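Ribonucleoside triphosphate reductase (Lactobacillus leichmannii, PDB 1L1L) probably catalyses the adenosylcobalamin-dependent reduction of ribonucleoside triphosphates to 2'-deoxyribonucleoside triphosphates, as an allosterically regulated monomeric class II ribonucleotide reductase. Local coordinates at residues Y129-I134 and I459-I464; T112-N117 and F154-K159; Y446-T451 and N539-H544; L101-S104 and Y108-R111; N61-L66 and Q530-T535. All blocks are in the same frame, centred on the assembly; numbering follows the deposited sequence.

How the contacts relate
Residues 61-66 of contact 5 come first along the chain; contact 4 follows and runs straight into the loop of contact 2. The centres of contacts 4 and 2 lie about 11 Å apart, with Ser115 joining the two. Contact 2 shares helix 148-158 with the surroundings of contact 1, about 13 Å away centre to centre. Contacts 3 and 5 form a second cluster, their centres about 10 Å apart, where helices 436-450 and 512-536 meet the amino-terminal region. The segments of contact 1 alternate with those of contacts 2 and 3, and contact 5 encloses contacts 1, 2 and 4 in a loop of 463 residues. Chain portions distant in sequence are thus tied together in one monomer.

Contact 1: residues Y129-I134 and I459-I464; sequences YGDSKI and ISREII
Arg461 NH2 donates to the backbone O of Asp131 at 2.7 Å, the shortest polar link between helical residues 459-464 and loop residues 129-134. The nitrogen lies almost straight out from the carbonyl, with a C=O...N angle of 177°, but the hydrogen bond is bent at the hydrogen, with an N-H...O angle of 136°, and the acceptor is somewhat tilted from the guanidinium plane. The arginine chain leaves the helix with CG beside the backbone N and turns at chi3 (-67°), which presents the edge of the guanidinium to the loop. Its NH1 bonds the carbonyl of Tyr455, so two main-chain oxygens fix the rotation of the group. The Asp131 carboxylate takes a lesser part: OD2 stays 4.3 Å from Arg461 NH2, beyond a salt bridge, although the opposite charges probably attract. Nearer the start of the loop segment, Tyr129 O receives Ser132 OG at 2.8 Å and also a water at 3.0 Å. The same water accepts from Ile459 N, again at 3.0 Å, while Ser132 OG is hydrogen-bonded to Glu458 N. Main-chain NH groups at the start of helix 458-467 are therefore met by the loop, directly or through solvent. This surface contact is built largely on main-chain oxygens of a bent loop: Asp131 is the centre of an inverse gamma turn, closed by a weak bond from Ser132 N to Gly130 O, docked beside the first turn of a helix.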
# COMPACT_ATOMS: atom_id res chain seq x y z
N TYR A 129 -10.02 22.45 6.06
CA TYR A 129 -8.77 21.85 6.50
C TYR A 129 -8.88 21.45 7.96
O TYR A 129 -8.21 20.52 8.43
CB TYR A 129 -7.61 22.83 6.34
CG TYR A 129 -7.03 22.90 4.95
CD1 TYR A 129 -7.74 23.50 3.90
CD2 TYR A 129 -5.78 22.35 4.68
CE1 TYR A 129 -7.20 23.53 2.61
CE2 TYR A 129 -5.24 22.38 3.40
CZ TYR A 129 -5.95 22.97 2.37
OH TYR A 129 -5.41 22.96 1.11
N GLY A 130 -9.75 22.16 8.69
CA GLY A 130 -9.93 21.88 10.10
C GLY A 130 -8.65 22.19 10.84
O GLY A 130 -7.71 22.73 10.25
N ASP A 131 -8.60 21.86 12.13
CA ASP A 131 -7.41 22.11 12.92
C ASP A 131 -6.39 21.01 12.66
O ASP A 131 -6.33 20.01 13.39
CB ASP A 131 -7.76 22.17 14.41
CG ASP A 131 -6.57 22.57 15.28
OD1 ASP A 131 -5.87 23.54 14.91
OD2 ASP A 131 -6.34 21.92 16.32
N SER A 132 -5.59 21.20 11.63
CA SER A 132 -4.58 20.23 11.24
C SER A 132 -3.21 20.90 11.21
O SER A 132 -3.11 22.13 11.29
CB SER A 132 -4.90 19.66 9.86
OG SER A 132 -6.23 19.16 9.81
N LYS A 133 -2.17 20.10 11.08
CA LYS A 133 -0.80 20.62 11.02
C LYS A 133 -0.62 21.56 9.83
O LYS A 133 0.12 22.54 9.91
CB LYS A 133 0.20 19.47 10.96
CG LYS A 133 0.66 18.97 12.33
CD LYS A 133 -0.52 18.75 13.29
CE LYS A 133 -0.03 18.36 14.68
NZ LYS A 133 0.94 19.36 15.22
N ILE A 134 -1.30 21.24 8.73
CA ILE A 134 -1.23 22.06 7.52
C ILE A 134 -2.52 22.84 7.35
O ILE A 134 -3.60 22.26 7.26
CB ILE A 134 -1.00 21.19 6.27
CG1 ILE A 134 0.33 20.45 6.38
CG2 ILE A 134 -1.04 22.06 5.03
CD1 ILE A 134 0.60 19.49 5.23
N ILE A 459 -9.63 15.42 10.33
CA ILE A 459 -10.58 14.43 9.84
C ILE A 459 -10.13 12.99 10.11
O ILE A 459 -10.96 12.12 10.34
CB ILE A 459 -10.84 14.63 8.33
CG1 ILE A 459 -11.97 13.70 7.89
CG2 ILE A 459 -9.55 14.37 7.54
CD1 ILE A 459 -12.41 13.92 6.46
N SER A 460 -8.82 12.75 10.07
CA SER A 460 -8.29 11.41 10.32
C SER A 460 -8.44 11.08 11.81
O SER A 460 -8.86 9.97 12.17
CB SER A 460 -6.82 11.33 9.91
OG SER A 460 -6.64 11.62 8.53
N ARG A 461 -8.09 12.03 12.67
CA ARG A 461 -8.20 11.81 14.11
C ARG A 461 -9.63 11.46 14.50
O ARG A 461 -9.87 10.49 15.24
CB ARG A 461 -7.76 13.07 14.89
CG ARG A 461 -6.26 13.37 14.81
CD ARG A 461 -5.81 14.37 15.89
NE ARG A 461 -6.37 15.70 15.70
CZ ARG A 461 -5.74 16.70 15.10
NH1 ARG A 461 -4.51 16.53 14.62
NH2 ARG A 461 -6.33 17.88 14.97
N GLU A 462 -10.58 12.23 14.00
CA GLU A 462 -11.99 12.01 14.31
C GLU A 462 -12.51 10.66 13.84
O GLU A 462 -13.09 9.91 14.62
CB GLU A 462 -12.83 13.13 13.71
CG GLU A 462 -12.17 14.49 13.83
CD GLU A 462 -13.14 15.62 14.12
OE1 GLU A 462 -14.26 15.62 13.56
OE2 GLU A 462 -12.77 16.52 14.90
N ILE A 463 -12.30 10.35 12.57
CA ILE A 463 -12.77 9.08 12.03
C ILE A 463 -12.13 7.88 12.72
O ILE A 463 -12.80 6.87 12.97
CB ILE A 463 -12.50 8.98 10.50
CG1 ILE A 463 -13.19 7.73 9.95
CG2 ILE A 463 -11.02 8.90 10.22
CD1 ILE A 463 -14.69 7.75 10.13
N ILE A 464 -10.85 7.97 13.03
CA ILE A 464 -10.15 6.88 13.70
C ILE A 464 -10.69 6.69 15.12
O ILE A 464 -10.87 5.56 15.59
CB ILE A 464 -8.64 7.15 13.76
CG1 ILE A 464 -8.05 7.12 12.35
CG2 ILE A 464 -7.95 6.11 14.62
CD1 ILE A 464 -6.62 7.55 12.29
O HOH W 1 -9.14 17.63 8.31

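Contact 2: residues T112-N117 and F154-K159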
# COMPACT_ATOMS: atom_id res chain seq x y z
N THR A 112 7.27 12.40 13.30
CA THR A 112 6.44 12.54 12.10
C THR A 112 5.06 11.90 12.28
O THR A 112 4.95 10.69 12.49
CB THR A 112 7.12 11.90 10.86
OG1 THR A 112 8.40 12.51 10.65
CG2 THR A 112 6.27 12.09 9.61
N GLY A 113 4.01 12.71 12.19
CA GLY A 113 2.66 12.19 12.33
C GLY A 113 2.26 11.35 11.14
O GLY A 113 2.82 11.50 10.05
N ASP A 114 1.28 10.46 11.33
CA ASP A 114 0.80 9.57 10.27
C ASP A 114 1.87 8.60 9.78
O ASP A 114 1.61 7.79 8.89
CB ASP A 114 0.31 10.36 9.05
CG ASP A 114 -0.73 11.42 9.39
OD1 ASP A 114 -1.44 11.30 10.40
OD2 ASP A 114 -0.85 12.38 8.60
N SER A 115 3.07 8.65 10.35
CA SER A 115 4.18 7.81 9.89
C SER A 115 4.02 6.29 9.97
O SER A 115 4.80 5.57 9.33
CB SER A 115 5.47 8.22 10.61
OG SER A 115 5.38 8.04 12.01
N LEU A 116 3.03 5.79 10.70
CA LEU A 116 2.83 4.35 10.84
C LEU A 116 1.76 3.74 9.94
O LEU A 116 1.56 2.52 9.96
CB LEU A 116 2.53 3.99 12.31
CG LEU A 116 3.64 4.30 13.31
CD1 LEU A 116 3.12 4.14 14.74
CD2 LEU A 116 4.83 3.38 13.05
N ASN A 117 1.06 4.57 9.17
CA ASN A 117 0.02 4.09 8.26
C ASN A 117 0.48 4.38 6.83
O ASN A 117 0.94 5.48 6.54
CB ASN A 117 -1.31 4.79 8.55
CG ASN A 117 -1.72 4.68 10.01
OD1 ASN A 117 -1.32 5.49 10.84
ND2 ASN A 117 -2.50 3.66 10.32
N PHE A 154 -1.58 14.95 -1.44
CA PHE A 154 -0.20 15.39 -1.66
C PHE A 154 0.65 15.08 -0.42
O PHE A 154 1.75 14.54 -0.50
CB PHE A 154 -0.21 16.91 -1.93
CG PHE A 154 1.06 17.45 -2.56
CD1 PHE A 154 2.11 16.62 -2.94
CD2 PHE A 154 1.19 18.83 -2.78
CE1 PHE A 154 3.26 17.14 -3.54
CE2 PHE A 154 2.33 19.36 -3.38
CZ PHE A 154 3.37 18.51 -3.76
N ASP A 155 0.11 15.42 0.74
CA ASP A 155 0.83 15.22 2.00
C ASP A 155 1.11 13.73 2.29
O ASP A 155 2.27 13.34 2.47
CB ASP A 155 0.04 15.87 3.15
CG ASP A 155 0.80 15.85 4.47
OD1 ASP A 155 2.01 16.12 4.45
OD2 ASP A 155 0.17 15.58 5.51
N GLU A 156 0.07 12.91 2.30
CA GLU A 156 0.24 11.49 2.57
C GLU A 156 1.14 10.84 1.52
O GLU A 156 1.92 9.93 1.84
CB GLU A 156 -1.12 10.80 2.63
CG GLU A 156 -2.03 11.31 3.73
CD GLU A 156 -1.34 11.37 5.10
OE1 GLU A 156 -0.48 10.50 5.38
OE2 GLU A 156 -1.69 12.27 5.90
N LEU A 157 1.04 11.29 0.27
CA LEU A 157 1.91 10.74 -0.77
C LEU A 157 3.37 11.10 -0.48
O LEU A 157 4.26 10.27 -0.66
CB LEU A 157 1.52 11.28 -2.16
CG LEU A 157 0.30 10.68 -2.88
CD1 LEU A 157 -0.04 11.53 -4.16
CD2 LEU A 157 0.58 9.24 -3.25
N MET A 158 3.65 12.33 -0.05
CA MET A 158 5.03 12.69 0.20
C MET A 158 5.57 11.96 1.44
O MET A 158 6.77 11.82 1.59
CB MET A 158 5.19 14.20 0.37
CG MET A 158 5.27 14.93 -0.96
SD MET A 158 5.76 16.61 -0.71
CE MET A 158 4.30 17.24 0.10
N LYS A 159 4.66 11.52 2.31
CA LYS A 159 5.04 10.78 3.52
C LYS A 159 5.21 9.30 3.17
O LYS A 159 5.30 8.44 4.06
CB LYS A 159 3.97 10.94 4.60
CG LYS A 159 3.90 12.35 5.22
CD LYS A 159 2.67 12.51 6.10
CE LYS A 159 2.62 13.86 6.76
NZ LYS A 159 1.37 14.07 7.55
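The loop carries two overlapping turns, type II from Thr112 to Ser115 and type I from Asp114 to Asn117, and brings Asp114 CA to 8.0 Å from Glu156 CA on the helix. Asp114 points its carboxylate at the helix end, where Lys159 NZ donates to Asp114 OD2 at 3.0 Å from above the carboxylate plane. Extended beyond CG, the lysine chain carries its amine back to Asp155 OD2, at 2.8 Å from Lys159 NZ. The strongest partner of NZ is Asp456, which forms a further salt bridge. Glu156 bends at chi2 (-50°) and sets OE2 only 2.8 Å from Asp114 OD2, with the carboxylate planes 54° apart and the two side chains crossing nearly at right angles. Such closeness of acidic oxygens in a buried site would be costly if both were charged; the lysine probably offsets part of it, Glu156 OE2 being a long 3.9 Å from Lys159 NZ. Trp120 of strand 119-123 packs on both Asp114 and Glu156, and Asp155 is held by Arg224 of helix 224-236. The network thus lies between the end of helix 148-158, helix 224-236 and the strand that starts at Cys119, whose disulfide partner is Cys419.

Contact 3: residues Y446-T451 and N539-H544; sequences YAKRVT and NESIKH
Lys448 and the loop at Asn539 are brought together by a lysine chain whose CG stands anti to the backbone N (chi1 -162°) and which then bends at chi2 (77°) before running out straight to the amine. Lys448 NZ donates to Asn539 O at 2.9 Å, lying in the plane of that carbonyl and on one of its lone pairs, with a C=O...N angle of 143°. Ser541 OG, set beside its own backbone N, faces the same amine at 3.0 Å and also lies 3.7 Å from Lys448 CD, so the oxygen sits beside the last methylenes as well as the amine. Lys448 CE in turn is 3.6 Å from Asn539 O. Between Asn539 and Ser541 the chain passes round the amine, with Lys448 NZ 3.6 Å from Glu540 C.

In the fold, helix 436-450 lies in the connection between parallel strands 421-424 and 471-474, and helix 512-536 in the next one, between 471-474 and 545-546. The lysine therefore links two successive crossovers of the mixed sheet, probably part of the ten-stranded alpha-beta barrel of this enzyme.

The strongest partner of Lys448 NZ is Asp529 of helix 512-536, which forms a salt bridge with it and probably balances the charge of this buried amine. Ser541 OG is hydrogen-bonded to the carbonyl of Arg468, and Asn539 ND2 to that of Gln465, so both loop residues are also held by the end of helix 458-467 and the loop that follows it.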
# COMPACT_ATOMS: atom_id res chain seq x y z
N TYR A 446 -1.54 -5.20 18.29
CA TYR A 446 -0.47 -4.42 17.68
C TYR A 446 -1.16 -3.31 16.89
O TYR A 446 -0.88 -2.13 17.08
CB TYR A 446 0.36 -5.29 16.73
CG TYR A 446 1.50 -4.58 16.02
CD1 TYR A 446 1.26 -3.69 14.97
CD2 TYR A 446 2.82 -4.75 16.44
CE1 TYR A 446 2.31 -3.00 14.35
CE2 TYR A 446 3.87 -4.07 15.83
CZ TYR A 446 3.61 -3.20 14.79
OH TYR A 446 4.67 -2.52 14.21
N ALA A 447 -2.08 -3.73 16.03
CA ALA A 447 -2.83 -2.79 15.19
C ALA A 447 -3.59 -1.77 16.03
O ALA A 447 -3.50 -0.57 15.79
CB ALA A 447 -3.80 -3.57 14.30
N LYS A 448 -4.33 -2.27 17.02
CA LYS A 448 -5.11 -1.39 17.88
C LYS A 448 -4.25 -0.26 18.43
O LYS A 448 -4.70 0.88 18.53
CB LYS A 448 -5.70 -2.18 19.04
CG LYS A 448 -6.85 -1.46 19.73
CD LYS A 448 -8.12 -1.58 18.89
CE LYS A 448 -9.25 -0.76 19.47
NZ LYS A 448 -10.55 -1.13 18.86
N ARG A 449 -3.02 -0.57 18.81
CA ARG A 449 -2.13 0.44 19.36
C ARG A 449 -1.78 1.52 18.33
O ARG A 449 -1.77 2.71 18.65
CB ARG A 449 -0.87 -0.20 19.93
CG ARG A 449 -1.07 -0.75 21.37
CD ARG A 449 0.28 -1.06 22.05
NE ARG A 449 0.98 -2.19 21.42
CZ ARG A 449 0.64 -3.46 21.56
NH1 ARG A 449 -0.41 -3.80 22.31
NH2 ARG A 449 1.34 -4.40 20.94
N VAL A 450 -1.49 1.11 17.10
CA VAL A 450 -1.16 2.07 16.07
C VAL A 450 -2.22 3.18 16.02
O VAL A 450 -1.91 4.34 15.77
CB VAL A 450 -1.04 1.38 14.68
CG1 VAL A 450 -0.90 2.42 13.58
CG2 VAL A 450 0.16 0.46 14.67
N THR A 451 -3.48 2.83 16.29
CA THR A 451 -4.56 3.82 16.26
C THR A 451 -4.43 4.93 17.31
O THR A 451 -5.22 5.87 17.31
CB THR A 451 -5.95 3.16 16.41
OG1 THR A 451 -6.14 2.72 17.76
CG2 THR A 451 -6.08 1.99 15.47
N ASN A 539 -13.28 2.72 21.61
CA ASN A 539 -14.29 2.05 20.80
C ASN A 539 -13.72 0.76 20.22
O ASN A 539 -12.52 0.64 20.02
CB ASN A 539 -14.72 2.96 19.65
CG ASN A 539 -15.47 4.18 20.13
OD1 ASN A 539 -16.52 4.05 20.74
ND2 ASN A 539 -14.91 5.36 19.87
N GLU A 540 -14.60 -0.21 19.97
CA GLU A 540 -14.17 -1.48 19.41
C GLU A 540 -13.99 -1.24 17.92
O GLU A 540 -14.69 -0.42 17.34
CB GLU A 540 -15.24 -2.55 19.65
CG GLU A 540 -15.68 -2.65 21.11
CD GLU A 540 -16.51 -3.89 21.40
OE1 GLU A 540 -17.35 -4.26 20.55
OE2 GLU A 540 -16.33 -4.49 22.49
N SER A 541 -13.04 -1.94 17.30
CA SER A 541 -12.78 -1.80 15.87
C SER A 541 -14.02 -2.05 15.02
O SER A 541 -14.65 -3.10 15.13
CB SER A 541 -11.68 -2.78 15.46
OG SER A 541 -10.47 -2.50 16.14
N ILE A 542 -14.36 -1.11 14.14
CA ILE A 542 -15.54 -1.26 13.28
C ILE A 542 -15.38 -2.49 12.38
O ILE A 542 -16.35 -3.21 12.10
CB ILE A 542 -15.78 0.03 12.43
CG1 ILE A 542 -17.11 -0.08 11.68
CG2 ILE A 542 -14.60 0.26 11.50
CD1 ILE A 542 -17.50 1.20 10.94
N LYS A 543 -14.16 -2.73 11.93
CA LYS A 543 -13.85 -3.89 11.11
C LYS A 543 -12.53 -4.44 11.64
O LYS A 543 -11.80 -3.72 12.35
CB LYS A 543 -13.74 -3.49 9.64
CG LYS A 543 -15.06 -2.99 9.06
CD LYS A 543 -16.15 -4.04 9.17
CE LYS A 543 -17.41 -3.62 8.44
NZ LYS A 543 -17.14 -3.46 6.99
N HIS A 544 -12.20 -5.67 11.30
CA HIS A 544 -10.99 -6.28 11.85
C HIS A 544 -10.06 -7.03 10.91
O HIS A 544 -8.85 -7.06 11.13
CB HIS A 544 -11.38 -7.28 12.93
CG HIS A 544 -12.50 -6.84 13.80
ND1 HIS A 544 -13.80 -6.72 13.34
CD2 HIS A 544 -12.54 -6.51 15.11
CE1 HIS A 544 -14.58 -6.34 14.34
NE2 HIS A 544 -13.84 -6.21 15.42

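Contact 4: residues L101-S104 and Y108-R111; sequences LWIS and YQRR
This is a buried packing contact inside a tight corner between two consecutive helices, where helix 98-103 ends and the single turn 107-110 sets off in a new direction, roughly across it. Ile103 carries the apolar part. Its CD1 lies 3.3 Å from Tyr108 CD1, and its CG1 is almost as near, at 3.4 Å, so the far branch of the isoleucine runs across one ring corner at a slant. The Ile103 chi1 of -144° is far from a staggered value, which suggests some strain in reaching that position. The same CG1 also meets Gln109 CB at 4.0 Å, while Ile103 O presses on that CB at 3.0 Å. With three residues between the segments, the connection is short, and Thr106 holds it: its OG1 is hydrogen-bonded to both Ile103 O and Gln109 N. The Gln109 chain leaves CB with CG anti to the backbone N (chi1 -179°) and then turns sharply, letting OE1 bond Gly105 N within the corner. A water donates to Ser104 OG at 3.1 Å and, weakly, to Gln109 OE1 at 3.3 Å. Ser104 OG is bonded further to Val55 O, which ties the end of helix 98-103 to helix 48-60.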
# COMPACT_ATOMS: atom_id res chain seq x y z
N LEU A 101 8.14 -2.06 9.52
CA LEU A 101 9.47 -2.64 9.66
C LEU A 101 10.55 -1.61 9.39
O LEU A 101 11.64 -1.66 9.98
CB LEU A 101 9.67 -3.84 8.72
CG LEU A 101 8.84 -5.10 8.95
CD1 LEU A 101 9.17 -6.15 7.92
CD2 LEU A 101 9.12 -5.64 10.37
N TRP A 102 10.25 -0.66 8.52
CA TRP A 102 11.23 0.36 8.17
C TRP A 102 11.28 1.58 9.09
O TRP A 102 12.35 2.16 9.27
CB TRP A 102 10.99 0.83 6.72
CG TRP A 102 11.87 1.96 6.28
CD1 TRP A 102 11.51 3.27 6.10
CD2 TRP A 102 13.27 1.89 5.96
NE1 TRP A 102 12.59 4.01 5.68
CE2 TRP A 102 13.68 3.19 5.59
CE3 TRP A 102 14.21 0.85 5.95
CZ2 TRP A 102 15.00 3.48 5.22
CZ3 TRP A 102 15.53 1.14 5.57
CH2 TRP A 102 15.91 2.45 5.21
N ILE A 103 10.15 1.95 9.69
CA ILE A 103 10.12 3.16 10.51
C ILE A 103 9.67 3.03 11.97
O ILE A 103 9.82 3.96 12.75
CB ILE A 103 9.24 4.23 9.81
CG1 ILE A 103 9.83 5.62 10.03
CG2 ILE A 103 7.81 4.16 10.32
CD1 ILE A 103 11.08 5.88 9.23
N SER A 104 9.12 1.88 12.34
CA SER A 104 8.65 1.67 13.71
C SER A 104 9.82 1.76 14.69
O SER A 104 10.82 1.05 14.54
CB SER A 104 7.97 0.30 13.81
OG SER A 104 7.34 0.12 15.06
N TYR A 108 12.65 9.28 13.25
CA TYR A 108 11.78 9.91 12.26
C TYR A 108 10.33 9.67 12.63
O TYR A 108 9.52 10.60 12.66
CB TYR A 108 12.05 9.35 10.86
CG TYR A 108 11.02 9.81 9.85
CD1 TYR A 108 9.94 9.00 9.50
CD2 TYR A 108 11.11 11.06 9.25
CE1 TYR A 108 8.98 9.42 8.58
CE2 TYR A 108 10.15 11.50 8.33
CZ TYR A 108 9.10 10.67 8.00
OH TYR A 108 8.17 11.09 7.06
N GLN A 109 10.01 8.42 12.94
CA GLN A 109 8.65 8.04 13.30
C GLN A 109 8.12 8.90 14.43
O GLN A 109 7.06 9.51 14.32
CB GLN A 109 8.62 6.56 13.69
CG GLN A 109 7.25 6.03 14.07
CD GLN A 109 7.07 5.91 15.56
OE1 GLN A 109 7.74 5.10 16.21
NE2 GLN A 109 6.17 6.71 16.12
N ARG A 110 8.87 8.96 15.52
CA ARG A 110 8.44 9.74 16.67
C ARG A 110 8.28 11.24 16.38
O ARG A 110 7.53 11.93 17.06
CB ARG A 110 9.39 9.50 17.85
CG ARG A 110 9.32 8.05 18.34
CD ARG A 110 10.01 7.85 19.69
NE ARG A 110 11.29 7.16 19.56
CZ ARG A 110 12.38 7.70 19.03
NH1 ARG A 110 12.35 8.94 18.57
NH2 ARG A 110 13.51 6.99 18.95
N ARG A 111 8.96 11.74 15.35
CA ARG A 111 8.83 13.16 15.02
C ARG A 111 8.00 13.41 13.75
O ARG A 111 8.03 14.51 13.19
CB ARG A 111 10.21 13.82 14.87
CG ARG A 111 10.92 13.53 13.56
CD ARG A 111 11.91 14.63 13.24
NE ARG A 111 12.61 14.39 11.98
CZ ARG A 111 13.53 13.46 11.80
NH1 ARG A 111 13.88 12.67 12.81
NH2 ARG A 111 14.10 13.30 10.62
O HOH W 2 5.81 2.39 16.45

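Contact 5: residues N61-L66 and Q530-T535; sequences NLDPRL and QDYSKT
Asp63 stands between Tyr532 and Arg65, and its carboxylate plane is turned 59° from the tyrosine ring. Tyr532 OH donates to Asp63 OD2 at 2.8 Å, arriving well above the plane, while Arg65 NH2 reaches the same oxygen at 2.8 Å from the opposite face. The arginine approaches side-on, its NE bonding Asp63 OD1 at 3.1 Å, so one nitrogen goes to each oxygen and both oxygens lie close to the guanidinium plane. The bend at chi3 (-64°) folds the arginine back to allow this grip. Against the ring, Arg65 NH2 lies at the edge, 3.7 Å from Tyr532 CE1, with the two planes 67° apart. Thr535 CG2 is modelled over a guanidinium face, but too close for the detail to be trusted. Further partners come from helix 436-450: Arg449 bonds Tyr532 OH, and Arg445 makes a cation-pi contact with the ring. Two arginines close to Asp63 probably favour its charged form. Asp63 OD1 also accepts from Arg65 N at 2.9 Å, making an Asx turn at the start of the 3-10 segment; the aspartate so held joins the loop between helices 48-60 and 72-90 to helix 512-536 through Tyr532.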
# COMPACT_ATOMS: atom_id res chain seq x y z
N ASN A 61 5.19 0.88 23.14
CA ASN A 61 5.21 2.17 23.82
C ASN A 61 4.16 3.16 23.34
O ASN A 61 4.20 4.34 23.69
CB ASN A 61 6.60 2.80 23.71
CG ASN A 61 7.63 2.08 24.57
OD1 ASN A 61 7.39 1.83 25.75
ND2 ASN A 61 8.77 1.75 23.98
N LEU A 62 3.22 2.66 22.55
CA LEU A 62 2.13 3.49 22.05
C LEU A 62 0.90 3.31 22.94
O LEU A 62 0.01 4.16 22.95
CB LEU A 62 1.78 3.12 20.61
CG LEU A 62 2.71 3.64 19.51
CD1 LEU A 62 2.21 3.13 18.15
CD2 LEU A 62 2.74 5.16 19.54
N ASP A 63 0.85 2.19 23.67
CA ASP A 63 -0.29 1.93 24.56
C ASP A 63 -0.54 3.21 25.35
O ASP A 63 0.35 3.72 26.02
CB ASP A 63 -0.00 0.76 25.51
CG ASP A 63 -1.24 0.32 26.28
OD1 ASP A 63 -1.83 1.17 26.98
OD2 ASP A 63 -1.63 -0.86 26.19
N PRO A 64 -1.76 3.75 25.26
CA PRO A 64 -2.14 4.99 25.95
C PRO A 64 -2.05 4.96 27.49
O PRO A 64 -1.83 5.99 28.11
CB PRO A 64 -3.57 5.22 25.46
CG PRO A 64 -4.09 3.84 25.32
CD PRO A 64 -2.94 3.12 24.64
N ARG A 65 -2.22 3.78 28.08
CA ARG A 65 -2.16 3.65 29.53
C ARG A 65 -0.78 4.06 30.05
O ARG A 65 -0.66 4.59 31.15
CB ARG A 65 -2.46 2.20 29.94
CG ARG A 65 -3.92 1.83 29.80
CD ARG A 65 -4.13 0.35 30.07
NE ARG A 65 -3.44 -0.49 29.09
CZ ARG A 65 -3.43 -1.81 29.13
NH1 ARG A 65 -4.07 -2.46 30.10
NH2 ARG A 65 -2.80 -2.50 28.20
N LEU A 66 0.25 3.82 29.24
CA LEU A 66 1.61 4.17 29.61
C LEU A 66 1.78 5.69 29.73
O LEU A 66 2.85 6.18 30.08
CB LEU A 66 2.60 3.64 28.57
CG LEU A 66 2.78 2.13 28.44
CD1 LEU A 66 3.63 1.81 27.21
CD2 LEU A 66 3.43 1.57 29.71
N GLN A 530 -12.29 -6.98 21.41
CA GLN A 530 -13.31 -6.63 22.41
C GLN A 530 -12.69 -6.44 23.79
O GLN A 530 -12.93 -5.43 24.45
CB GLN A 530 -14.39 -7.72 22.48
CG GLN A 530 -15.18 -7.90 21.19
CD GLN A 530 -16.22 -9.00 21.29
OE1 GLN A 530 -15.94 -10.09 21.79
NE2 GLN A 530 -17.43 -8.73 20.81
N ASP A 531 -11.88 -7.40 24.22
CA ASP A 531 -11.25 -7.31 25.53
C ASP A 531 -10.29 -6.12 25.64
O ASP A 531 -10.33 -5.38 26.62
CB ASP A 531 -10.50 -8.61 25.86
CG ASP A 531 -11.39 -9.84 25.76
OD1 ASP A 531 -12.63 -9.70 25.75
OD2 ASP A 531 -10.85 -10.97 25.71
N TYR A 532 -9.45 -5.93 24.63
CA TYR A 532 -8.48 -4.83 24.64
C TYR A 532 -9.17 -3.47 24.59
O TYR A 532 -8.64 -2.48 25.10
CB TYR A 532 -7.50 -4.97 23.47
CG TYR A 532 -6.19 -4.20 23.62
CD1 TYR A 532 -5.68 -3.87 24.88
CD2 TYR A 532 -5.43 -3.86 22.50
CE1 TYR A 532 -4.45 -3.23 25.01
CE2 TYR A 532 -4.20 -3.23 22.62
CZ TYR A 532 -3.71 -2.91 23.88
OH TYR A 532 -2.49 -2.28 23.99
N SER A 533 -10.33 -3.42 23.96
CA SER A 533 -11.08 -2.18 23.85
C SER A 533 -11.59 -1.82 25.25
O SER A 533 -11.59 -0.66 25.64
CB SER A 533 -12.25 -2.34 22.88
OG SER A 533 -11.78 -2.62 21.58
N LYS A 534 -12.01 -2.83 25.99
CA LYS A 534 -12.49 -2.63 27.35
C LYS A 534 -11.36 -2.07 28.21
O LYS A 534 -11.48 -0.99 28.79
CB LYS A 534 -12.98 -3.96 27.93
CG LYS A 534 -13.31 -3.92 29.42
CD LYS A 534 -14.30 -2.80 29.72
CE LYS A 534 -14.63 -2.70 31.21
NZ LYS A 534 -15.52 -1.54 31.45
N THR A 535 -10.25 -2.80 28.26
CA THR A 535 -9.08 -2.39 29.04
C THR A 535 -8.64 -0.96 28.77
O THR A 535 -8.35 -0.20 29.70
CB THR A 535 -7.88 -3.32 28.74
OG1 THR A 535 -8.17 -4.65 29.19
CG2 THR A 535 -6.66 -2.81 29.43